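Local coordinates for dioxygenase (Pseudomonas brassicacearum, PDB 5V2D), which probably uses a non-heme iron centre and molecular oxygen to split the central double bond of lignin-derived stilbenes into two aromatic aldehydes, at residues A[84-89]-A[99-104]; A[140-145]-A[493-498]. All blocks are in the same frame, centred on the assembly; numbering follows the deposited sequence. Where two conformers were deposited one is given.

Contact 1: residues A[84-89]-A[99-104]; sequences DGMVSG and LRRRYV
Met86 lays its thioether over the ring of Tyr103, its antiparallel non-hydrogen-bonded partner. CG of Met86 stands anti to the backbone N (chi1 180°), and bends at chi2 and chi3 turn the chain over the ring, bringing CE to 3.5 Å from the centroid of the Tyr103 ring. SD of Met86 lies 4.1 Å from the Tyr103 centroid, so a CH-pi and a Met-aromatic contact share one ring face; a flexible, unbranched side chain is well suited to this. The CG of Met86 does separate work, sitting 3.4 Å from CZ of Arg101, over the centre of the guanidinium. Arg101 runs extended from CG to NE, crossing Met86 at about a right angle and passing Ser88 OG, which lies at the guanidinium edge. Water 2 joins Ser88 OG, Met86 O and Arg101 NE, while NH2 forms a salt bridge with Asp68 and NH1 a hydrogen bond with Ile41 O. Val87 points to the opposite face from Met86, and its CG2 meets Val104 CG2 at 3.9 Å. Five backbone bonds join the strands. This hairpin of strands 85-93 and 96-103 is flanked by strands 60-67 and 43-45; helix 107-115 touches Tyr103, and strands 150-154 and 161-163 pack on the two valines.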
loop_
_atom_site.group_PDB
_atom_site.type_symbol
_atom_site.label_atom_id
_atom_site.label_comp_id
_atom_site.label_asym_id
_atom_site.label_seq_id
_atom_site.Cartn_x
_atom_site.Cartn_y
_atom_site.Cartn_z
ATOM N N ASP A 84 0.716 -14.352 0.912
ATOM C CA ASP A 84 0.644 -14.300 2.402
ATOM C C ASP A 84 1.473 -13.118 2.925
ATOM O O ASP A 84 2.617 -12.931 2.512
ATOM C CB ASP A 84 1.138 -15.590 2.984
ATOM C CG ASP A 84 0.314 -16.776 2.469
ATOM O OD1 ASP A 84 -0.812 -16.966 2.968
ATOM O OD2 ASP A 84 0.834 -17.491 1.604
ATOM N N GLY A 85 0.909 -12.369 3.863
ATOM C CA GLY A 85 1.628 -11.240 4.448
ATOM C C GLY A 85 2.803 -11.616 5.326
ATOM O O GLY A 85 2.635 -12.394 6.261
ATOM N N MET A 86 3.975 -11.086 4.979
ATOM C CA MET A 86 5.214 -11.245 5.693
ATOM C C MET A 86 5.684 -9.892 6.203
ATOM O O MET A 86 6.002 -8.998 5.356
ATOM C CB MET A 86 6.249 -11.846 4.739
ATOM C CG MET A 86 7.612 -12.071 5.348
ATOM S SD MET A 86 7.698 -13.490 6.442
ATOM C CE MET A 86 8.073 -14.741 5.194
ATOM N N VAL A 87 5.709 -9.708 7.528
ATOM C CA VAL A 87 6.014 -8.423 8.103
ATOM C C VAL A 87 7.466 -8.397 8.522
ATOM O O VAL A 87 7.945 -9.334 9.167
ATOM C CB VAL A 87 5.098 -8.148 9.323
ATOM C CG1 VAL A 87 5.460 -6.872 10.023
ATOM C CG2 VAL A 87 3.651 -8.145 8.912
ATOM N N SER A 88 8.132 -7.294 8.170
ATOM C CA SER A 88 9.528 -7.058 8.627
ATOM C C SER A 88 9.488 -5.872 9.574
ATOM O O SER A 88 8.745 -4.909 9.353
ATOM C CB SER A 88 10.400 -6.742 7.433
ATOM O OG SER A 88 10.638 -7.946 6.667
ATOM N N GLY A 89 10.310 -5.941 10.625
ATOM C CA GLY A 89 10.542 -4.814 11.530
ATOM C C GLY A 89 12.036 -4.562 11.634
ATOM O O GLY A 89 12.750 -5.438 12.101
ATOM N N LEU A 99 16.787 -6.817 12.650
ATOM C CA LEU A 99 15.675 -7.158 11.756
ATOM C C LEU A 99 14.989 -8.404 12.306
ATOM O O LEU A 99 15.648 -9.377 12.736
ATOM C CB LEU A 99 16.166 -7.444 10.382
ATOM C CG LEU A 99 15.191 -8.037 9.373
ATOM C CD1 LEU A 99 14.023 -7.143 9.055
ATOM C CD2 LEU A 99 16.018 -8.359 8.135
ATOM N N ARG A 100 13.668 -8.325 12.311
ATOM C CA ARG A 100 12.814 -9.509 12.436
ATOM C C ARG A 100 11.830 -9.553 11.324
ATOM O O ARG A 100 11.322 -8.535 10.940
ATOM C CB ARG A 100 12.009 -9.362 13.677
ATOM C CG ARG A 100 12.639 -9.861 14.842
ATOM C CD ARG A 100 11.402 -10.630 15.494
ATOM N NE ARG A 100 11.794 -11.712 16.396
ATOM C CZ ARG A 100 12.403 -11.457 17.539
ATOM N NH1 ARG A 100 12.661 -10.187 17.952
ATOM N NH2 ARG A 100 12.742 -12.488 18.283
ATOM N N ARG A 101 11.581 -10.760 10.790
ATOM C CA ARG A 101 10.703 -10.923 9.638
ATOM C C ARG A 101 9.859 -12.166 9.944
ATOM O O ARG A 101 10.453 -13.233 10.205
ATOM C CB ARG A 101 11.484 -11.078 8.381
ATOM C CG ARG A 101 10.647 -11.087 7.109
ATOM C CD ARG A 101 11.539 -10.891 5.875
ATOM N NE ARG A 101 10.777 -10.697 4.643
ATOM C CZ ARG A 101 10.569 -11.547 3.672
ATOM N NH1 ARG A 101 10.971 -12.819 3.748
ATOM N NH2 ARG A 101 9.870 -11.113 2.608
ATOM N N ARG A 102 8.552 -12.023 9.933
ATOM C CA ARG A 102 7.629 -13.116 10.312
ATOM C C ARG A 102 6.334 -13.040 9.477
ATOM O O ARG A 102 5.841 -11.947 9.188
ATOM C CB ARG A 102 7.201 -13.067 11.811
ATOM C CG ARG A 102 8.273 -13.202 12.881
ATOM C CD ARG A 102 8.900 -14.621 12.895
ATOM N NE ARG A 102 9.766 -15.093 13.989
ATOM C CZ ARG A 102 11.110 -15.078 14.034
ATOM N NH1 ARG A 102 11.841 -14.491 13.114
ATOM N NH2 ARG A 102 11.737 -15.632 15.064
ATOM N N TYR A 103 5.770 -14.203 9.214
ATOM C CA TYR A 103 4.476 -14.310 8.573
ATOM C C TYR A 103 3.408 -13.920 9.539
ATOM O O TYR A 103 3.483 -14.247 10.742
ATOM C CB TYR A 103 4.179 -15.740 8.126
ATOM C CG TYR A 103 4.672 -16.122 6.736
ATOM C CD1 TYR A 103 5.524 -17.160 6.554
ATOM C CD2 TYR A 103 4.260 -15.394 5.610
ATOM C CE1 TYR A 103 5.923 -17.531 5.286
ATOM C CE2 TYR A 103 4.651 -15.794 4.350
ATOM C CZ TYR A 103 5.533 -16.852 4.212
ATOM O OH TYR A 103 5.960 -17.179 2.939
ATOM N N VAL A 104 2.406 -13.218 9.042
ATOM C CA VAL A 104 1.134 -13.101 9.779
ATOM C C VAL A 104 0.473 -14.492 9.809
ATOM O O VAL A 104 0.218 -15.089 8.776
ATOM C CB VAL A 104 0.143 -12.122 9.133
ATOM C CG1 VAL A 104 -1.006 -11.848 10.050
ATOM C CG2 VAL A 104 0.808 -10.754 8.887
HETATM O O HOH W 1 0.526 -14.421 6.130
HETATM O O HOH W 2 8.708 -8.355 4.920
#

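Contact 2: residues A[140-145]-A[493-498]; sequences ANTSVI and SLHGCW. With FE (Fe (III) ion), chain E.
His495 and Thr142 lie side by side and point the same way, joined at their base by a backbone bond from His495 N to Thr142 O of 2.9 Å. From there outward, CB of His495 packs against Thr142 O and, at 3.4 Å, Ser143 OG, a hydroxyl hydrogen-bonded to Ala187 O. With CG anti to the carbonyl carbon (chi1 -58°), the ring extends alongside Thr142: CG and CD2 run past Thr142 O and Ser143 OG, CD2 of His495 lying 3.3 Å from Thr142 O, and the Thr142 CG2 methyl sits in the ring plane at its edge. ND1 is hydrogen-bonded to Glu437, a second-shell carboxylate that, with the iron, fixes the ring's rotation. CD2 and CE1 flank NE2 of His495, which reaches the iron at 2.1 Å, where water 4 is also bound. One residue earlier, apolar Leu494 places CD1 3.6 Å from Asn141 O, a buried carbonyl with no hydrogen-bond partner in the model. Farther along, the small Cys497 side chain places SG 4.2 Å from Val144 CG2. Thr142 and Ser143 both face Leu154 in a classic beta bulge. His188, His239 and His304 complete the four-histidine iron site characteristic of carotenoid cleavage oxygenases, within their seven-bladed beta-propeller.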
loop_
_atom_site.group_PDB
_atom_site.type_symbol
_atom_site.label_atom_id
_atom_site.label_comp_id
_atom_site.label_asym_id
_atom_site.label_seq_id
_atom_site.Cartn_x
_atom_site.Cartn_y
_atom_site.Cartn_z
ATOM N N ALA A 140 -3.692 -10.465 4.952
ATOM C CA ALA A 140 -3.190 -9.409 5.819
ATOM C C ALA A 140 -1.857 -8.871 5.271
ATOM O O ALA A 140 -0.929 -8.726 6.046
ATOM C CB ALA A 140 -3.027 -9.938 7.227
ATOM N N ASN A 141 -1.800 -8.603 3.961
ATOM C CA ASN A 141 -0.548 -8.409 3.229
ATOM C C ASN A 141 -0.221 -7.028 2.695
ATOM O O ASN A 141 0.761 -6.909 1.954
ATOM C CB ASN A 141 -0.476 -9.446 2.116
ATOM C CG ASN A 141 -1.363 -9.140 0.959
ATOM O OD1 ASN A 141 -2.188 -8.250 1.024
ATOM N ND2 ASN A 141 -1.182 -9.903 -0.140
ATOM N N THR A 142 -1.052 -6.017 3.020
ATOM C CA THR A 142 -0.992 -4.759 2.284
ATOM C C THR A 142 -0.387 -3.614 3.036
ATOM O O THR A 142 0.464 -2.870 2.473
ATOM C CB THR A 142 -2.379 -4.410 1.711
ATOM O OG1 THR A 142 -2.766 -5.452 0.819
ATOM C CG2 THR A 142 -2.366 -3.136 0.923
ATOM N N SER A 143 -0.774 -3.421 4.301
ATOM C CA SER A 143 -0.164 -2.376 5.110
ATOM C C SER A 143 0.008 -2.802 6.522
ATOM O O SER A 143 -0.573 -3.763 6.992
ATOM C CB SER A 143 -1.065 -1.113 5.182
ATOM O OG SER A 143 -1.270 -0.552 3.896
ATOM N N VAL A 144 0.795 -2.007 7.254
ATOM C CA VAL A 144 0.966 -2.166 8.681
ATOM C C VAL A 144 0.859 -0.816 9.334
ATOM O O VAL A 144 1.277 0.189 8.760
ATOM C CB VAL A 144 2.296 -2.880 9.034
ATOM C CG1 VAL A 144 2.232 -4.365 8.763
ATOM C CG2 VAL A 144 3.478 -2.287 8.259
ATOM N N ILE A 145 0.272 -0.759 10.528
ATOM C CA ILE A 145 0.214 0.493 11.288
ATOM C C ILE A 145 0.135 0.190 12.766
ATOM O O ILE A 145 -0.524 -0.765 13.148
ATOM C CB ILE A 145 -0.989 1.352 10.841
ATOM C CG1 ILE A 145 -0.775 2.784 11.200
ATOM C CG2 ILE A 145 -2.328 0.860 11.431
ATOM C CD1 ILE A 145 -1.806 3.713 10.627
ATOM N N SER A 493 7.758 -5.382 -1.589
ATOM C CA SER A 493 6.810 -5.207 -0.532
ATOM C C SER A 493 5.659 -4.331 -0.992
ATOM O O SER A 493 5.640 -3.738 -2.117
ATOM C CB SER A 493 7.453 -4.604 0.725
ATOM O OG SER A 493 8.648 -5.348 1.102
ATOM N N LEU A 494 4.709 -4.191 -0.114
ATOM C CA LEU A 494 3.716 -3.174 -0.231
ATOM C C LEU A 494 3.998 -2.084 0.808
ATOM O O LEU A 494 5.103 -1.506 0.783
ATOM C CB LEU A 494 2.326 -3.799 -0.207
ATOM C CG LEU A 494 1.911 -4.529 -1.473
ATOM C CD1 LEU A 494 0.566 -5.311 -1.277
ATOM C CD2 LEU A 494 1.850 -3.638 -2.692
ATOM N N HIS A 495 3.084 -1.765 1.691
ATOM C CA HIS A 495 3.235 -0.555 2.495
ATOM C C HIS A 495 3.903 -0.725 3.831
ATOM O O HIS A 495 3.934 -1.828 4.358
ATOM C CB HIS A 495 1.855 0.108 2.707
ATOM C CG HIS A 495 1.216 0.446 1.427
ATOM N ND1 HIS A 495 1.668 1.507 0.635
ATOM C CD2 HIS A 495 0.131 -0.093 0.784
ATOM C CE1 HIS A 495 0.875 1.598 -0.436
ATOM N NE2 HIS A 495 -0.054 0.641 -0.370
ATOM N N GLY A 496 4.504 0.351 4.322
ATOM C CA GLY A 496 5.185 0.309 5.615
ATOM C C GLY A 496 4.900 1.525 6.444
ATOM O O GLY A 496 4.130 2.455 6.031
ATOM N N CYS A 497 5.514 1.587 7.620
ATOM C CA CYS A 497 5.261 2.758 8.508
ATOM C C CYS A 497 6.430 2.877 9.453
ATOM O O CYS A 497 7.206 1.918 9.682
ATOM C CB CYS A 497 3.998 2.595 9.324
ATOM S SG CYS A 497 4.068 1.215 10.504
ATOM N N TRP A 498 6.601 4.093 9.971
ATOM C CA TRP A 498 7.584 4.358 11.006
ATOM C C TRP A 498 6.900 4.475 12.368
ATOM O O TRP A 498 5.972 5.274 12.496
ATOM C CB TRP A 498 8.280 5.721 10.669
ATOM C CG TRP A 498 9.255 6.134 11.815
ATOM C CD1 TRP A 498 9.179 7.242 12.577
ATOM C CD2 TRP A 498 10.436 5.447 12.185
ATOM N NE1 TRP A 498 10.211 7.287 13.413
ATOM C CE2 TRP A 498 11.020 6.198 13.208
ATOM C CE3 TRP A 498 11.048 4.280 11.753
ATOM C CZ2 TRP A 498 12.222 5.850 13.817
ATOM C CZ3 TRP A 498 12.243 3.916 12.364
ATOM C CH2 TRP A 498 12.834 4.713 13.376
HETATM FE FE FE E . -1.953 0.701 -1.302
HETATM O O HOH W 3 1.538 0.772 6.088
HETATM O O HOH W 4 -1.271 -0.842 -2.490
#

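From the N terminus the chain lays down strand 43-45, later strand 60-67, and then turns back through contact 1, a local hairpin closed across only nine residues. Contact 2 opens later, at 140-145, and closes some 350 residues on at 493-498, after the chain has gone round the propeller. The two loops follow in series. Through 493-498, contact 2 shares a sheet with contact 1: strand 60-67 lies between the hairpin and strand 496-500, so the C-terminal strand completes a blade begun near the N terminus. Contact 2 sets that strand beside strand 143-147 of another sheet, and direct packing adds to the link, Gly85 CA lying 3.6 Å from Asn141 CB.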